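Local coordinates for protein D-alanyl-D-alanine carboxypeptidase DacB2 (Mycobacterium tuberculosis H37Rv, PDB 4RYE) that acts as a D,D-carboxypeptidase on synthetic stem pentapeptides in vitro, and probably trims the D-Ala-D-Ala end of peptidoglycan stem peptides in cell-wall biogenesis, at residues P19-D29 with R228-V239; L197-K208 with T218-G226. One frame throughout, in Å; residues are numbered along the deposited sequence.

Contact 1. Residues P19-D29 with R228-V239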
loop_
_atom_site.group_PDB
_atom_site.type_symbol
_atom_site.label_atom_id
_atom_site.label_comp_id
_atom_site.label_asym_id
_atom_site.label_seq_id
_atom_site.Cartn_x
_atom_site.Cartn_y
_atom_site.Cartn_z
ATOM N N PRO A 19 6.839 0.710 -16.882
ATOM C CA PRO A 19 7.643 1.702 -16.157
ATOM C C PRO A 19 8.270 1.182 -14.864
ATOM O O PRO A 19 9.313 1.701 -14.466
ATOM C CB PRO A 19 6.628 2.809 -15.838
ATOM C CG PRO A 19 5.286 2.135 -15.901
ATOM C CD PRO A 19 5.434 1.133 -17.009
ATOM N N ALA A 20 7.649 0.201 -14.212
ATOM C CA ALA A 20 8.166 -0.300 -12.932
ATOM C C ALA A 20 9.495 -1.028 -13.119
ATOM O O ALA A 20 9.597 -1.915 -13.959
ATOM C CB ALA A 20 7.148 -1.228 -12.256
ATOM N N GLN A 21 10.513 -0.666 -12.340
ATOM C CA GLN A 21 11.808 -1.335 -12.481
ATOM C C GLN A 21 11.911 -2.646 -11.686
ATOM O O GLN A 21 12.705 -3.512 -12.041
ATOM C CB GLN A 21 12.976 -0.387 -12.179
ATOM C CG GLN A 21 13.163 0.691 -13.248
ATOM C CD GLN A 21 13.369 0.102 -14.626
ATOM O OE1 GLN A 21 14.446 -0.405 -14.937
ATOM N NE2 GLN A 21 12.329 0.149 -15.457
ATOM N N THR A 22 11.131 -2.785 -10.613
ATOM C CA THR A 22 10.967 -4.090 -9.969
ATOM C C THR A 22 9.487 -4.348 -9.774
ATOM O O THR A 22 8.719 -3.413 -9.613
ATOM C CB THR A 22 11.644 -4.188 -8.581
ATOM O OG1 THR A 22 10.821 -3.541 -7.605
ATOM C CG2 THR A 22 13.063 -3.569 -8.600
ATOM N N TRP A 23 9.088 -5.614 -9.790
ATOM C CA TRP A 23 7.684 -5.963 -9.600
ATOM C C TRP A 23 7.572 -7.456 -9.325
ATOM O O TRP A 23 8.541 -8.207 -9.513
ATOM C CB TRP A 23 6.825 -5.550 -10.817
ATOM C CG TRP A 23 7.371 -6.010 -12.156
ATOM C CD1 TRP A 23 8.113 -5.272 -13.039
ATOM C CD2 TRP A 23 7.209 -7.302 -12.756
ATOM N NE1 TRP A 23 8.428 -6.028 -14.139
ATOM C CE2 TRP A 23 7.889 -7.280 -13.988
ATOM C CE3 TRP A 23 6.563 -8.478 -12.362
ATOM C CZ2 TRP A 23 7.938 -8.391 -14.838
ATOM C CZ3 TRP A 23 6.616 -9.584 -13.204
ATOM C CH2 TRP A 23 7.299 -9.532 -14.422
ATOM N N ILE A 24 6.399 -7.880 -8.870
ATOM C CA ILE A 24 6.149 -9.296 -8.589
ATOM C C ILE A 24 4.669 -9.553 -8.794
ATOM O O ILE A 24 3.864 -8.649 -8.641
ATOM C CB ILE A 24 6.589 -9.673 -7.140
ATOM C CG1 ILE A 24 6.587 -11.190 -6.927
ATOM C CG2 ILE A 24 5.727 -8.968 -6.085
ATOM C CD1 ILE A 24 7.216 -11.623 -5.591
ATOM N N VAL A 25 4.314 -10.769 -9.194
ATOM C CA VAL A 25 2.918 -11.183 -9.316
ATOM C C VAL A 25 2.794 -12.470 -8.528
ATOM O O VAL A 25 3.523 -13.435 -8.780
ATOM C CB VAL A 25 2.508 -11.473 -10.778
ATOM C CG1 VAL A 25 1.029 -11.871 -10.843
ATOM C CG2 VAL A 25 2.755 -10.253 -11.658
ATOM N N ALA A 26 1.911 -12.479 -7.540
ATOM C CA ALA A 26 1.786 -13.637 -6.664
ATOM C C ALA A 26 0.314 -13.965 -6.450
ATOM O O ALA A 26 -0.569 -13.143 -6.743
ATOM C CB ALA A 26 2.511 -13.398 -5.325
ATOM N N ASP A 27 0.055 -15.175 -5.961
ATOM C CA ASP A 27 -1.300 -15.628 -5.686
ATOM C C ASP A 27 -1.572 -15.304 -4.221
ATOM O O ASP A 27 -0.836 -15.734 -3.333
ATOM C CB ASP A 27 -1.402 -17.133 -5.951
ATOM C CG ASP A 27 -2.813 -17.694 -5.738
ATOM O OD1 ASP A 27 -3.418 -17.469 -4.668
ATOM O OD2 ASP A 27 -3.305 -18.398 -6.645
ATOM N N LEU A 28 -2.626 -14.534 -3.982
ATOM C CA LEU A 28 -2.982 -14.048 -2.651
ATOM C C LEU A 28 -3.264 -15.187 -1.663
ATOM O O LEU A 28 -2.999 -15.068 -0.461
ATOM C CB LEU A 28 -4.216 -13.142 -2.780
ATOM C CG LEU A 28 -4.656 -12.270 -1.609
ATOM C CD1 LEU A 28 -3.601 -11.215 -1.270
ATOM C CD2 LEU A 28 -5.986 -11.623 -1.940
ATOM N N ASP A 29 -3.791 -16.296 -2.172
ATOM C CA ASP A 29 -4.222 -17.394 -1.313
ATOM C C ASP A 29 -3.156 -18.478 -1.104
ATOM O O ASP A 29 -2.917 -18.908 0.022
ATOM C CB ASP A 29 -5.532 -17.995 -1.844
ATOM C CG ASP A 29 -6.676 -16.995 -1.805
ATOM O OD1 ASP A 29 -7.089 -16.619 -0.690
ATOM O OD2 ASP A 29 -7.153 -16.571 -2.883
ATOM N N ARG A 228 -9.524 -17.045 -8.868
ATOM C CA ARG A 228 -8.163 -16.864 -8.355
ATOM C C ARG A 228 -7.975 -15.425 -7.873
ATOM O O ARG A 228 -8.576 -14.508 -8.406
ATOM C CB ARG A 228 -7.142 -17.191 -9.448
ATOM C CG ARG A 228 -5.698 -17.162 -8.991
ATOM C CD ARG A 228 -4.728 -17.680 -10.065
ATOM N NE ARG A 228 -3.525 -18.191 -9.412
ATOM C CZ ARG A 228 -2.472 -18.716 -10.034
ATOM N NH1 ARG A 228 -2.429 -18.781 -11.354
ATOM N NH2 ARG A 228 -1.446 -19.158 -9.320
ATOM N N ARG A 229 -7.151 -15.227 -6.853
ATOM C CA ARG A 229 -6.892 -13.884 -6.363
ATOM C C ARG A 229 -5.394 -13.606 -6.428
ATOM O O ARG A 229 -4.581 -14.408 -5.962
ATOM C CB ARG A 229 -7.453 -13.738 -4.945
ATOM C CG ARG A 229 -8.925 -14.184 -4.851
ATOM C CD ARG A 229 -9.616 -13.691 -3.587
ATOM N NE ARG A 229 -9.091 -14.332 -2.385
ATOM C CZ ARG A 229 -9.535 -14.079 -1.156
ATOM N NH1 ARG A 229 -10.505 -13.197 -0.974
ATOM N NH2 ARG A 229 -9.010 -14.699 -0.111
ATOM N N LEU A 230 -5.035 -12.472 -7.017
ATOM C CA LEU A 230 -3.633 -12.147 -7.238
ATOM C C LEU A 230 -3.253 -10.896 -6.481
ATOM O O LEU A 230 -4.088 -10.035 -6.222
ATOM C CB LEU A 230 -3.345 -11.934 -8.729
ATOM C CG LEU A 230 -3.547 -13.124 -9.686
ATOM C CD1 LEU A 230 -3.218 -12.729 -11.125
ATOM C CD2 LEU A 230 -2.712 -14.342 -9.263
ATOM N N VAL A 231 -1.972 -10.791 -6.158
ATOM C CA VAL A 231 -1.459 -9.600 -5.524
ATOM C C VAL A 231 -0.187 -9.203 -6.268
ATOM O O VAL A 231 0.625 -10.059 -6.633
ATOM C CB VAL A 231 -1.227 -9.826 -4.013
ATOM C CG1 VAL A 231 -0.284 -10.998 -3.770
ATOM C CG2 VAL A 231 -0.702 -8.563 -3.341
ATOM N N ILE A 232 -0.036 -7.914 -6.541
ATOM C CA ILE A 232 1.152 -7.460 -7.254
ATOM C C ILE A 232 1.758 -6.293 -6.519
ATOM O O ILE A 232 1.088 -5.631 -5.722
ATOM C CB ILE A 232 0.841 -7.009 -8.695
ATOM C CG1 ILE A 232 -0.036 -5.756 -8.682
ATOM C CG2 ILE A 232 0.199 -8.137 -9.494
ATOM C CD1 ILE A 232 -0.256 -5.133 -10.067
ATOM N N ALA A 233 3.037 -6.056 -6.780
ATOM C CA ALA A 233 3.696 -4.840 -6.319
ATOM C C ALA A 233 4.630 -4.367 -7.410
ATOM O O ALA A 233 5.146 -5.169 -8.189
ATOM C CB ALA A 233 4.448 -5.080 -5.014
HETATM N N MSE A 234 4.818 -3.059 -7.487
HETATM C CA MSE A 234 5.648 -2.452 -8.507
HETATM C C MSE A 234 6.417 -1.329 -7.829
HETATM O O MSE A 234 5.835 -0.555 -7.075
HETATM C CB MSE A 234 4.760 -1.894 -9.621
HETATM C CG MSE A 234 4.033 -2.965 -10.408
HETATM SE SE MSE A 234 2.413 -2.294 -11.287
HETATM C CE MSE A 234 3.166 -0.736 -12.180
HETATM N N MSE A 235 7.723 -1.252 -8.058
HETATM C CA MSE A 235 8.524 -0.229 -7.397
HETATM C C MSE A 235 9.435 0.517 -8.354
HETATM O O MSE A 235 9.755 0.028 -9.447
HETATM C CB MSE A 235 9.394 -0.837 -6.287
HETATM C CG MSE A 235 8.689 -1.749 -5.307
HETATM SE SE MSE A 235 9.888 -2.116 -3.788
HETATM C CE MSE A 235 9.638 -0.446 -2.788
ATOM N N TYR A 236 9.856 1.700 -7.917
ATOM C CA TYR A 236 10.936 2.442 -8.555
ATOM C C TYR A 236 10.707 2.711 -10.041
ATOM O O TYR A 236 11.585 2.456 -10.871
ATOM C CB TYR A 236 12.263 1.710 -8.346
ATOM C CG TYR A 236 13.448 2.626 -8.415
ATOM C CD1 TYR A 236 13.591 3.662 -7.506
ATOM C CD2 TYR A 236 14.422 2.460 -9.384
ATOM C CE1 TYR A 236 14.681 4.514 -7.560
ATOM C CE2 TYR A 236 15.513 3.302 -9.449
ATOM C CZ TYR A 236 15.638 4.329 -8.534
ATOM O OH TYR A 236 16.722 5.178 -8.589
ATOM N N GLY A 237 9.537 3.243 -10.377
ATOM C CA GLY A 237 9.195 3.448 -11.771
ATOM C C GLY A 237 8.848 4.874 -12.118
ATOM O O GLY A 237 8.397 5.639 -11.262
ATOM N N LEU A 238 9.077 5.238 -13.377
ATOM C CA LEU A 238 8.670 6.534 -13.884
ATOM C C LEU A 238 7.973 6.355 -15.227
ATOM O O LEU A 238 8.471 5.644 -16.102
ATOM C CB LEU A 238 9.878 7.462 -14.032
ATOM C CG LEU A 238 10.542 7.906 -12.728
ATOM C CD1 LEU A 238 11.787 8.733 -13.005
ATOM C CD2 LEU A 238 9.564 8.674 -11.851
ATOM N N VAL A 239 6.820 6.999 -15.383
ATOM C CA VAL A 239 6.060 6.922 -16.627
ATOM C C VAL A 239 6.630 7.857 -17.691
ATOM O O VAL A 239 6.832 9.047 -17.446
ATOM C CB VAL A 239 4.572 7.248 -16.405
ATOM C CG1 VAL A 239 3.805 7.167 -17.723
ATOM C CG2 VAL A 239 3.976 6.303 -15.386
HETATM O O HOH W 1 -6.159 -17.416 -5.257
#

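Contact 2. Residues L197-K208 with T218-G226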
loop_
_atom_site.group_PDB
_atom_site.type_symbol
_atom_site.label_atom_id
_atom_site.label_comp_id
_atom_site.label_asym_id
_atom_site.label_seq_id
_atom_site.Cartn_x
_atom_site.Cartn_y
_atom_site.Cartn_z
ATOM N N LEU A 197 -7.401 1.883 -9.923
ATOM C CA LEU A 197 -7.555 0.494 -10.328
ATOM C C LEU A 197 -8.972 0.002 -10.007
ATOM O O LEU A 197 -9.540 -0.786 -10.758
ATOM C CB LEU A 197 -6.481 -0.388 -9.685
ATOM C CG LEU A 197 -5.946 -1.541 -10.544
ATOM C CD1 LEU A 197 -5.428 -1.027 -11.884
ATOM C CD2 LEU A 197 -4.857 -2.310 -9.827
ATOM N N LEU A 198 -9.556 0.496 -8.913
ATOM C CA LEU A 198 -10.918 0.106 -8.537
ATOM C C LEU A 198 -11.906 0.453 -9.636
ATOM O O LEU A 198 -12.836 -0.305 -9.916
ATOM C CB LEU A 198 -11.337 0.788 -7.233
ATOM C CG LEU A 198 -10.518 0.364 -6.015
ATOM C CD1 LEU A 198 -11.001 1.094 -4.791
ATOM C CD2 LEU A 198 -10.612 -1.152 -5.813
ATOM N N GLN A 199 -11.692 1.605 -10.262
ATOM C CA GLN A 199 -12.590 2.085 -11.303
ATOM C C GLN A 199 -12.265 1.537 -12.694
ATOM O O GLN A 199 -13.151 1.411 -13.535
ATOM C CB GLN A 199 -12.577 3.620 -11.329
ATOM C CG GLN A 199 -12.975 4.257 -10.003
ATOM C CD GLN A 199 -12.524 5.700 -9.885
ATOM O OE1 GLN A 199 -11.339 6.006 -10.025
ATOM N NE2 GLN A 199 -13.469 6.596 -9.621
ATOM N N ARG A 200 -11.002 1.224 -12.949
ATOM C CA ARG A 200 -10.599 0.860 -14.309
ATOM C C ARG A 200 -10.510 -0.637 -14.550
ATOM O O ARG A 200 -10.554 -1.094 -15.698
ATOM C CB ARG A 200 -9.239 1.474 -14.639
ATOM C CG ARG A 200 -9.219 2.987 -14.656
ATOM C CD ARG A 200 -7.803 3.473 -14.395
ATOM N NE ARG A 200 -7.692 4.927 -14.453
ATOM C CZ ARG A 200 -7.280 5.584 -15.527
ATOM N NH1 ARG A 200 -6.945 4.905 -16.615
ATOM N NH2 ARG A 200 -7.199 6.908 -15.513
ATOM N N TYR A 201 -10.353 -1.398 -13.474
ATOM C CA TYR A 201 -10.078 -2.825 -13.600
ATOM C C TYR A 201 -11.097 -3.667 -12.837
ATOM O O TYR A 201 -10.981 -3.806 -11.620
ATOM C CB TYR A 201 -8.671 -3.140 -13.072
ATOM C CG TYR A 201 -8.199 -4.494 -13.528
ATOM C CD1 TYR A 201 -7.676 -4.661 -14.796
ATOM C CD2 TYR A 201 -8.315 -5.609 -12.710
ATOM C CE1 TYR A 201 -7.254 -5.904 -15.242
ATOM C CE2 TYR A 201 -7.889 -6.869 -13.148
ATOM C CZ TYR A 201 -7.369 -7.003 -14.417
ATOM O OH TYR A 201 -6.952 -8.238 -14.869
ATOM N N PRO A 202 -12.109 -4.208 -13.545
ATOM C CA PRO A 202 -13.082 -5.107 -12.911
ATOM C C PRO A 202 -12.405 -6.236 -12.149
ATOM O O PRO A 202 -11.540 -6.923 -12.700
ATOM C CB PRO A 202 -13.852 -5.669 -14.104
ATOM C CG PRO A 202 -13.894 -4.497 -15.064
ATOM C CD PRO A 202 -12.510 -3.854 -14.920
ATOM N N GLY A 203 -12.788 -6.403 -10.889
ATOM C CA GLY A 203 -12.202 -7.427 -10.040
ATOM C C GLY A 203 -11.101 -6.938 -9.117
ATOM O O GLY A 203 -10.617 -7.690 -8.276
ATOM N N ALA A 204 -10.672 -5.690 -9.278
ATOM C CA ALA A 204 -9.712 -5.119 -8.325
ATOM C C ALA A 204 -10.339 -5.117 -6.925
ATOM O O ALA A 204 -11.521 -4.839 -6.787
ATOM C CB ALA A 204 -9.330 -3.705 -8.744
ATOM N N ILE A 205 -9.564 -5.443 -5.890
ATOM C CA ILE A 205 -10.121 -5.503 -4.537
ATOM C C ILE A 205 -9.354 -4.626 -3.549
ATOM O O ILE A 205 -9.676 -4.574 -2.373
ATOM C CB ILE A 205 -10.190 -6.950 -4.012
ATOM C CG1 ILE A 205 -8.822 -7.630 -4.104
ATOM C CG2 ILE A 205 -11.229 -7.758 -4.785
ATOM C CD1 ILE A 205 -8.867 -9.134 -3.781
ATOM N N GLY A 206 -8.335 -3.928 -4.028
ATOM C CA GLY A 206 -7.603 -3.037 -3.146
ATOM C C GLY A 206 -6.250 -2.652 -3.693
ATOM O O GLY A 206 -5.709 -3.320 -4.563
ATOM N N GLY A 207 -5.695 -1.564 -3.183
ATOM C CA GLY A 207 -4.402 -1.132 -3.661
ATOM C C GLY A 207 -3.951 0.108 -2.945
ATOM O O GLY A 207 -4.756 0.823 -2.337
ATOM N N LYS A 208 -2.653 0.369 -3.025
ATOM C CA LYS A 208 -2.097 1.566 -2.414
ATOM C C LYS A 208 -0.972 2.067 -3.304
ATOM O O LYS A 208 -0.086 1.299 -3.663
ATOM C CB LYS A 208 -1.579 1.241 -1.014
ATOM C CG LYS A 208 -1.109 2.465 -0.239
ATOM C CD LYS A 208 -2.294 3.310 0.206
ATOM C CE LYS A 208 -1.850 4.668 0.721
ATOM N NZ LYS A 208 -1.277 5.516 -0.364
ATOM N N THR A 218 5.530 3.896 -6.646
ATOM C CA THR A 218 5.334 2.559 -6.092
ATOM C C THR A 218 3.847 2.191 -6.078
ATOM O O THR A 218 2.975 3.060 -6.096
ATOM C CB THR A 218 5.907 2.434 -4.665
ATOM O OG1 THR A 218 5.263 3.388 -3.810
ATOM C CG2 THR A 218 7.418 2.682 -4.651
ATOM N N PHE A 219 3.562 0.900 -6.021
ATOM C CA PHE A 219 2.192 0.441 -5.948
ATOM C C PHE A 219 2.171 -0.985 -5.450
ATOM O O PHE A 219 3.056 -1.784 -5.778
ATOM C CB PHE A 219 1.508 0.517 -7.321
ATOM C CG PHE A 219 0.112 -0.057 -7.333
ATOM C CD1 PHE A 219 -0.960 0.690 -6.868
ATOM C CD2 PHE A 219 -0.125 -1.339 -7.807
ATOM C CE1 PHE A 219 -2.249 0.170 -6.872
ATOM C CE2 PHE A 219 -1.407 -1.872 -7.810
ATOM C CZ PHE A 219 -2.471 -1.115 -7.343
ATOM N N VAL A 220 1.164 -1.288 -4.645
ATOM C CA VAL A 220 0.874 -2.653 -4.243
ATOM C C VAL A 220 -0.642 -2.798 -4.288
ATOM O O VAL A 220 -1.366 -1.867 -3.965
ATOM C CB VAL A 220 1.436 -2.984 -2.832
ATOM C CG1 VAL A 220 0.803 -2.088 -1.747
ATOM C CG2 VAL A 220 1.223 -4.451 -2.513
ATOM N N GLY A 221 -1.132 -3.948 -4.723
ATOM C CA GLY A 221 -2.575 -4.118 -4.774
ATOM C C GLY A 221 -3.010 -5.512 -5.164
ATOM O O GLY A 221 -2.180 -6.376 -5.453
ATOM N N ALA A 222 -4.320 -5.730 -5.194
ATOM C CA ALA A 222 -4.827 -7.076 -5.440
ATOM C C ALA A 222 -6.092 -7.069 -6.288
ATOM O O ALA A 222 -6.806 -6.073 -6.337
ATOM C CB ALA A 222 -5.075 -7.789 -4.127
ATOM N N ALA A 223 -6.350 -8.195 -6.950
ATOM C CA ALA A 223 -7.542 -8.368 -7.772
ATOM C C ALA A 223 -7.983 -9.823 -7.719
ATOM O O ALA A 223 -7.192 -10.699 -7.381
ATOM C CB ALA A 223 -7.263 -7.955 -9.212
ATOM N N ALA A 224 -9.247 -10.071 -8.051
ATOM C CA ALA A 224 -9.791 -11.428 -8.109
ATOM C C ALA A 224 -10.529 -11.595 -9.426
ATOM O O ALA A 224 -11.360 -10.754 -9.772
ATOM C CB ALA A 224 -10.761 -11.664 -6.963
ATOM N N ARG A 225 -10.236 -12.677 -10.142
ATOM C CA ARG A 225 -10.966 -13.038 -11.353
ATOM C C ARG A 225 -10.956 -14.547 -11.531
ATOM O O ARG A 225 -9.919 -15.192 -11.320
ATOM C CB ARG A 225 -10.330 -12.393 -12.595
ATOM C CG ARG A 225 -10.607 -10.915 -12.774
ATOM C CD ARG A 225 -10.246 -10.449 -14.174
ATOM N NE ARG A 225 -10.525 -9.023 -14.332
ATOM C CZ ARG A 225 -10.346 -8.346 -15.458
ATOM N NH1 ARG A 225 -9.883 -8.960 -16.535
ATOM N NH2 ARG A 225 -10.631 -7.051 -15.501
ATOM N N GLY A 226 -12.097 -15.103 -11.933
ATOM C CA GLY A 226 -12.163 -16.500 -12.332
ATOM C C GLY A 226 -11.814 -17.446 -11.205
ATOM O O GLY A 226 -11.376 -18.560 -11.433
#

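Contact 1. Residues P19-D29 with R228-V239
Thr22 to Asp27 pair with Leu230 to Met235 as neighbouring antiparallel strands in the sheet of this penicillin-binding-protein fold, the first strand of the chain lying beside one from near its end. Backbone bonds come first. Met235 N reaches Thr22 O, Ile24 and Ala233 bond in both directions, and so do Ala26 and Val231, with Val231 N 2.8 Å from Ala26 O. At one end Gln21 and Thr22 both face Met235 in a classic beta bulge, and both of their bonds to its carbonyl are weak.

Apolar contacts line both faces. Ala20 CB meets Met234 CB at 3.6 Å, next to Trp23 CB on Met234 CG; farther along, Val25 lays CG2 alongside Ile232 CG2, 4.0 Å away. On the other face, Ile24, Val231 and Ala233 also pack on Val159 of helix 155-166. Just past the strand, the Leu28 side chain runs roughly perpendicular to that of Val231, with CD1 against Val231 CB.

Charges close the opposite end. The extended Arg228 brings NE to Asp27 OD2 at 2.8 Å, on the anti side and well out of the carboxylate plane, the two flat groups turned 54° apart. Asp27 OD1 takes the Asp29 N-H in an Asx turn and also lies beside a water that accepts from Arg229 N. Arg229 folds back at chi3 (-68°), which lays its guanidinium nearly coplanar with the Asp29 carboxylate, 6° between the planes. The grip is side-on, using both syn lone pairs: NH2 lies 2.8 Å from Asp29 OD1, and NE 3.0 Å from Asp29 OD2.

Contact 2. Residues L197-K208 with T218-G226
Phe219 sets its ring against Leu197 and the strand at Lys208: CZ lies 3.6 Å from Leu197 CD2, and CD1 comes 3.4 Å from Lys208 O. With CG anti to the backbone N, chi1 of 175° carries the ring across to Gly207 CA. Val220 exchanges two backbone bonds with Lys208, the shorter from Lys208 N to Val220 O at 2.7 Å. Beyond that bond the lysine side chain leads away to Ser102, an active-site residue by similarity, where NZ bonds to OG; Lys208 thus probably opens the K(T/S)G-type motif of this family, carried on the edge strand of the sheet. Gly221 sits against Gly207, and the two glycines let the backbones approach to 3.7 Å between their CA atoms. At Ala222 the antiparallel hairpin carries a classic beta bulge: Ile205 N gives to Ala222 O, Ala222 N gives to Gly206 O, and Ala222 CB touches Ile205 CG1. Ala223 CB packs against Ala204 CA and the Tyr201 ring, whereas Ala224 N bonds to Gly203 O in the type II turn. Arg225 finishes the run. Its guanidinium lies flat on Tyr201, planes 5° apart and centres 3.9 Å apart, with NH2 over the middle of the ring, while NE (2.8 Å) and NH2 (2.9 Å) both grip Pro202 O.

How the contacts relate
From the N terminus the chain lays down strand 22-27 and returns to it only some two hundred residues later, when strand 228-237 closes the long loop of contact 1. Most of the helices, together with the probable active-site residues Ser47, Lys50 and Ser102, lie inside that loop. Contact 2 is nested within it near its far end, a short hairpin closed when 218-225 folds back on 204-212. A tight turn then leads straight into 228-237, so both contacts share one sheet, with Met234 N 2.8 Å from Phe219 O and Leu230 N equally near Ala223 O. Together they join the edge strand bearing Lys208 to the first strand of the chain.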